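Local coordinates for protein AT5g51720/MIO24_14 (Arabidopsis thaliana, PDB 3S2R) that binds one [2Fe-2S] cluster per subunit of a homodimer and acts as an iron-sulfur transfer protein in plant development, senescence, iron metabolism and reactive oxygen homeostasis, at residues B[19-24]-B[50-55]; B[39-44]-B[78-83]. The protein carries 1 engineered substitution. One frame throughout, in Å; residues are numbered along the deposited sequence.

Interaction 1. Residues B[19-24]-B[50-55]. With FES (Fe2/s2 (inorganic) cluster), chain D.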
loop_
_atom_site.group_PDB
_atom_site.type_symbol
_atom_site.label_atom_id
_atom_site.label_comp_id
_atom_site.label_asym_id
_atom_site.label_seq_id
_atom_site.Cartn_x
_atom_site.Cartn_y
_atom_site.Cartn_z
ATOM N N GLY B 19 -6.681 -7.465 -12.934
ATOM C CA GLY B 19 -5.315 -6.973 -12.730
ATOM C C GLY B 19 -5.117 -6.172 -11.458
ATOM O O GLY B 19 -3.979 -5.995 -10.994
ATOM N N GLY B 20 -6.225 -5.717 -10.874
ATOM C CA GLY B 20 -6.211 -4.792 -9.736
ATOM C C GLY B 20 -5.755 -5.391 -8.422
ATOM O O GLY B 20 -5.747 -6.622 -8.239
ATOM N N ILE B 21 -5.409 -4.514 -7.490
ATOM C CA ILE B 21 -5.041 -4.961 -6.144
ATOM C C ILE B 21 -5.898 -4.343 -5.035
ATOM O O ILE B 21 -5.771 -4.760 -3.868
ATOM C CB ILE B 21 -3.587 -4.689 -5.813
ATOM C CG1 ILE B 21 -3.291 -3.189 -5.785
ATOM C CG2 ILE B 21 -2.667 -5.404 -6.771
ATOM C CD1 ILE B 21 -1.881 -2.805 -5.200
ATOM N N ASN B 22 -6.727 -3.352 -5.365
ATOM C CA ASN B 22 -7.600 -2.680 -4.420
ATOM C C ASN B 22 -9.061 -2.830 -4.876
ATOM O O ASN B 22 -9.603 -1.920 -5.475
ATOM C CB ASN B 22 -7.239 -1.198 -4.267
ATOM C CG ASN B 22 -8.211 -0.460 -3.419
ATOM O OD1 ASN B 22 -8.751 -1.012 -2.458
ATOM N ND2 ASN B 22 -8.417 0.811 -3.727
ATOM N N PRO B 23 -9.724 -3.933 -4.521
ATOM C CA PRO B 23 -11.107 -4.066 -4.982
ATOM C C PRO B 23 -12.119 -3.156 -4.292
ATOM O O PRO B 23 -13.165 -2.917 -4.872
ATOM C CB PRO B 23 -11.445 -5.542 -4.695
ATOM C CG PRO B 23 -10.430 -5.997 -3.661
ATOM C CD PRO B 23 -9.191 -5.172 -3.907
ATOM N N GLU B 24 -11.838 -2.687 -3.072
ATOM C CA GLU B 24 -12.892 -2.155 -2.210
ATOM C C GLU B 24 -12.645 -0.766 -1.627
ATOM O O GLU B 24 -13.623 -0.150 -1.185
ATOM C CB GLU B 24 -13.165 -3.142 -1.069
ATOM C CG GLU B 24 -13.810 -4.452 -1.587
ATOM C CD GLU B 24 -13.929 -5.571 -0.560
ATOM O OE1 GLU B 24 -13.255 -5.480 0.485
ATOM O OE2 GLU B 24 -14.743 -6.524 -0.769
ATOM N N ARG B 50 0.062 -1.520 3.378
ATOM C CA ARG B 50 0.442 -1.662 1.963
ATOM C C ARG B 50 -0.322 -2.784 1.274
ATOM O O ARG B 50 0.045 -3.187 0.175
ATOM C CB ARG B 50 1.941 -1.861 1.845
ATOM C CG ARG B 50 2.738 -0.668 2.456
ATOM C CD ARG B 50 4.207 -0.715 2.128
ATOM N NE ARG B 50 4.868 -1.862 2.770
ATOM C CZ ARG B 50 6.175 -2.069 2.741
ATOM N NH1 ARG B 50 7.000 -1.175 2.202
ATOM N NH2 ARG B 50 6.685 -3.170 3.292
ATOM N N CYS B 51 -1.403 -3.261 1.906
ATOM C CA CYS B 51 -2.137 -4.392 1.358
ATOM C C CYS B 51 -3.528 -4.060 0.904
ATOM O O CYS B 51 -4.161 -4.906 0.271
ATOM C CB CYS B 51 -2.174 -5.570 2.347
ATOM S SG CYS B 51 -3.324 -5.410 3.712
ATOM N N TRP B 52 -4.028 -2.863 1.187
ATOM C CA TRP B 52 -5.357 -2.471 0.725
ATOM C C TRP B 52 -6.447 -3.361 1.292
ATOM O O TRP B 52 -7.493 -3.535 0.655
ATOM C CB TRP B 52 -5.427 -2.389 -0.806
ATOM C CG TRP B 52 -4.398 -1.400 -1.286
ATOM C CD1 TRP B 52 -3.103 -1.677 -1.541
ATOM C CD2 TRP B 52 -4.579 0.015 -1.497
ATOM N NE1 TRP B 52 -2.437 -0.513 -1.918
ATOM C CE2 TRP B 52 -3.312 0.533 -1.875
ATOM C CE3 TRP B 52 -5.670 0.897 -1.421
ATOM C CZ2 TRP B 52 -3.130 1.880 -2.187
ATOM C CZ3 TRP B 52 -5.471 2.244 -1.733
ATOM C CH2 TRP B 52 -4.203 2.722 -2.093
ATOM N N ARG B 53 -6.226 -3.915 2.479
ATOM C CA ARG B 53 -7.259 -4.753 3.146
ATOM C C ARG B 53 -7.582 -4.263 4.545
ATOM O O ARG B 53 -8.528 -4.734 5.161
ATOM C CB ARG B 53 -6.858 -6.239 3.199
ATOM C CG ARG B 53 -6.558 -6.918 1.861
ATOM C CD ARG B 53 -7.766 -6.956 0.914
ATOM N NE ARG B 53 -7.461 -7.642 -0.337
ATOM C CZ ARG B 53 -7.028 -7.016 -1.425
ATOM N NH1 ARG B 53 -6.845 -5.687 -1.389
ATOM N NH2 ARG B 53 -6.760 -7.708 -2.532
ATOM N N SER B 54 -6.809 -3.341 5.081
ATOM C CA SER B 54 -7.009 -2.902 6.440
ATOM C C SER B 54 -8.353 -2.220 6.670
ATOM O O SER B 54 -8.761 -1.351 5.907
ATOM C CB SER B 54 -5.934 -1.938 6.842
ATOM O OG SER B 54 -6.241 -1.544 8.183
ATOM N N GLY B 55 -9.032 -2.616 7.746
ATOM C CA GLY B 55 -10.247 -1.937 8.170
ATOM C C GLY B 55 -9.961 -0.548 8.711
ATOM O O GLY B 55 -10.892 0.221 8.907
HETATM FE FE1 FES D . -2.438 -3.943 5.231
HETATM FE FE2 FES D . -1.129 -4.755 7.482
HETATM S S1 FES D . -3.328 -4.465 7.163
HETATM S S2 FES D . -0.230 -4.071 5.516
HETATM O O HOH W 1 -9.793 -3.462 -1.199
HETATM O O HOH W 2 -10.742 -4.690 1.102
#
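Loop packs on loop here: Ile21, Asn22 and Pro23 of the segment before strand 32-37 lie against Trp52 and Arg53, which directly follow a cluster cysteine. The polar grip comes from Arg53. Its chain folds back at chi2 (-62°), which brings the guanidinium to the backbone of Ile21, and NH1 donates to Ile21 O at 2.9 Å. That bond is nearly straight, 165° at the hydrogen, with the oxygen in the guanidinium plane. NH2 adds a weak bond to the same oxygen. NH1 also donates to Trp52 O, meeting that carbonyl from above its plane. Bonds to two carbonyls, both lying near the guanidinium plane, should fix the rotation of the group, while the Pro23 ring covers one of its faces, Pro23 CD standing 3.5 Å from Arg53 NH1.

Next to this, the Asn22 amide lies obliquely beside the Trp52 indole, their planes 38° apart, with Asn22 CG 3.5 Å from Trp52 CE3. Asn22 ND2 bonds to Ile25 O and to Asn74 of the second subunit. The tip of Ile21 touches the pyrrole part of the same indole, CD1 to Trp52 CD1 being 4.0 Å. Water 1 ties the segments again, accepting from Glu24 N and lying 2.9 Å from Asn22 OD1 and 3.0 Å from Trp52 O.

Trp52 NE1 reaches across the dimer to Arg50 O of the second subunit, and the reciprocal bond is made as well. On the far side of this loop Cys51 SG binds one iron of the cluster at 2.3 Å, and Cys49 binds the same iron. The contact thus backs the cysteine-bearing loop of the CDGSH-type [2Fe-2S] site at the homodimer interface of a NEET protein.

Interaction 2. Residues B[39-44]-B[78-83]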
loop_
_atom_site.group_PDB
_atom_site.type_symbol
_atom_site.label_atom_id
_atom_site.label_comp_id
_atom_site.label_asym_id
_atom_site.label_seq_id
_atom_site.Cartn_x
_atom_site.Cartn_y
_atom_site.Cartn_z
ATOM N N THR B 39 5.805 14.985 11.654
ATOM C CA THR B 39 5.748 15.464 13.030
ATOM C C THR B 39 4.409 15.197 13.712
ATOM O O THR B 39 4.291 15.289 14.924
ATOM C CB THR B 39 6.099 16.942 13.111
ATOM O OG1 THR B 39 5.370 17.648 12.104
ATOM C CG2 THR B 39 7.563 17.105 12.847
ATOM N N GLU B 40 3.404 14.782 12.965
ATOM C CA GLU B 40 2.135 14.471 13.564
ATOM C C GLU B 40 2.053 13.066 14.172
ATOM O O GLU B 40 1.102 12.787 14.902
ATOM C CB GLU B 40 1.021 14.775 12.578
ATOM C CG GLU B 40 1.013 16.275 12.237
ATOM C CD GLU B 40 -0.151 16.741 11.344
ATOM O OE1 GLU B 40 -0.929 15.879 10.832
ATOM O OE2 GLU B 40 -0.255 17.990 11.145
ATOM N N LEU B 41 3.062 12.217 13.934
ATOM C CA LEU B 41 3.099 10.888 14.548
ATOM C C LEU B 41 3.140 10.986 16.078
ATOM O O LEU B 41 3.841 11.823 16.660
ATOM C CB LEU B 41 4.323 10.165 14.042
ATOM C CG LEU B 41 4.241 9.830 12.528
ATOM C CD1 LEU B 41 5.552 9.332 12.043
ATOM C CD2 LEU B 41 3.137 8.825 12.200
ATOM N N SER B 42 2.364 10.148 16.746
ATOM C CA SER B 42 2.352 10.189 18.230
ATOM C C SER B 42 3.109 9.049 18.898
ATOM O O SER B 42 3.831 9.293 19.849
ATOM C CB SER B 42 0.947 10.319 18.823
ATOM O OG SER B 42 0.097 9.420 18.176
ATOM N N LYS B 43 2.922 7.816 18.426
ATOM C CA LYS B 43 3.641 6.639 18.913
ATOM C C LYS B 43 5.063 6.657 18.295
ATOM O O LYS B 43 5.314 7.254 17.231
ATOM C CB LYS B 43 2.918 5.348 18.468
ATOM C CG LYS B 43 1.547 5.151 19.117
ATOM C CD LYS B 43 0.945 3.791 18.723
ATOM C CE LYS B 43 0.445 3.815 17.304
ATOM N NZ LYS B 43 -0.247 2.533 17.067
ATOM N N ASN B 44 5.981 5.925 18.914
ATOM C CA ASN B 44 7.286 5.804 18.309
ATOM C C ASN B 44 7.254 5.051 16.986
ATOM O O ASN B 44 7.983 5.400 16.054
ATOM C CB ASN B 44 8.294 5.149 19.263
ATOM C CG ASN B 44 9.651 5.093 18.690
ATOM O OD1 ASN B 44 10.203 6.139 18.299
ATOM N ND2 ASN B 44 10.175 3.890 18.538
ATOM N N LEU B 78 4.468 -0.698 6.216
ATOM C CA LEU B 78 5.562 0.293 6.344
ATOM C C LEU B 78 5.552 0.849 7.755
ATOM O O LEU B 78 4.524 1.339 8.214
ATOM C CB LEU B 78 5.334 1.384 5.308
ATOM C CG LEU B 78 6.444 2.447 5.272
ATOM C CD1 LEU B 78 7.733 1.859 4.665
ATOM C CD2 LEU B 78 5.979 3.624 4.401
ATOM N N LEU B 79 6.681 0.771 8.462
ATOM C CA LEU B 79 6.753 1.207 9.843
ATOM C C LEU B 79 7.339 2.594 9.894
ATOM O O LEU B 79 8.504 2.773 9.541
ATOM C CB LEU B 79 7.641 0.265 10.702
ATOM C CG LEU B 79 7.250 -1.213 10.623
ATOM C CD1 LEU B 79 8.122 -2.030 11.574
ATOM C CD2 LEU B 79 5.767 -1.450 10.969
ATOM N N LEU B 80 6.556 3.580 10.299
ATOM C CA LEU B 80 7.057 4.932 10.462
ATOM C C LEU B 80 7.545 5.114 11.880
ATOM O O LEU B 80 6.760 4.895 12.828
ATOM C CB LEU B 80 5.997 5.995 10.107
ATOM C CG LEU B 80 5.358 5.873 8.712
ATOM C CD1 LEU B 80 4.448 7.045 8.487
ATOM C CD2 LEU B 80 6.435 5.771 7.606
ATOM N N LYS B 81 8.814 5.500 12.030
ATOM C CA LYS B 81 9.449 5.547 13.321
ATOM C C LYS B 81 9.931 6.942 13.639
ATOM O O LYS B 81 10.512 7.625 12.802
ATOM C CB LYS B 81 10.640 4.584 13.353
ATOM C CG LYS B 81 10.315 3.170 13.053
ATOM C CD LYS B 81 11.478 2.242 13.287
ATOM C CE LYS B 81 11.067 0.772 13.088
ATOM N NZ LYS B 81 12.234 -0.093 13.303
ATOM N N LYS B 82 9.692 7.346 14.874
ATOM C CA LYS B 82 10.169 8.660 15.335
ATOM C C LYS B 82 11.661 8.643 15.666
ATOM O O LYS B 82 12.284 9.702 15.648
ATOM C CB LYS B 82 9.367 9.150 16.549
ATOM C CG LYS B 82 7.900 9.447 16.280
ATOM C CD LYS B 82 7.280 9.993 17.593
ATOM C CE LYS B 82 5.917 10.437 17.561
ATOM N NZ LYS B 82 5.773 11.241 18.808
ATOM N N GLN B 83 12.183 7.478 16.048
ATOM C CA GLN B 83 13.545 7.284 16.486
ATOM C C GLN B 83 14.034 5.996 15.885
ATOM O O GLN B 83 13.288 5.079 15.594
ATOM C CB GLN B 83 13.592 7.172 18.025
ATOM C CG GLN B 83 13.116 8.414 18.807
ATOM C CD GLN B 83 14.054 9.626 18.672
ATOM O OE1 GLN B 83 15.252 9.484 18.338
ATOM N NE2 GLN B 83 13.511 10.821 18.941
HETATM O O HOH W 3 5.347 6.688 14.519
HETATM O O HOH W 4 12.660 2.914 17.066
#
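Lys82 leaves its backbone with CG anti to the carbonyl carbon (chi1 -66°) and then runs fully extended, a straight rod alongside the loop 41-44. Its NZ donates to Ser42 O at 2.9 Å, from above the carbonyl plane, though the exact placing of the lysine end is less certain because the model is too tight there. On the way the aliphatic chain passes Lys43 O, with Lys82 CD 3.4 Å from it. The firmer tie is at the backbone, where Lys82 N donates to Asn44 O at 2.8 Å. Asn44 O also receives a CA-H...O contact from Lys81 CA at 3.1 Å.

Alongside the lysine, Leu41 CD1 meets Leu80 CB at 3.9 Å, the two side chains crossing at about a right angle. Water 3 donates to both Lys43 O and Leu80 O, and water 4 joins Asn44 ND2 to Gln83 O. Leu80 is bonded through its backbone to Thr46 and packs on Leu80 of the second subunit. Here 45-48 starts and its antiparallel partner 78-81 finishes, in a sheet that continues into the second subunit through a parallel pairing of 78-81, as in the intertwined beta domain of NEET dimers.

How the interactions relate
Interaction 1 lies near the middle of the subunit and interaction 2 toward one end, their centres 23 Å apart, and their segments alternate along the chain. Strand 45-48 connects them: it begins just after 39-44, in interaction 2, and leads into 50-55, in interaction 1, while strand 78-81 runs antiparallel beside it. They meet where Arg50 NE comes within 3.7 Å of Leu78 N. Interaction 1 holds a cluster ligand, whereas the Leu80 side chain in interaction 2 stays about 12 Å from the cluster. Cys64, another cluster-binding position, is the engineered residue and lies about 4 Å from Cys51, side chain to side chain. Both contacts also touch the second subunit.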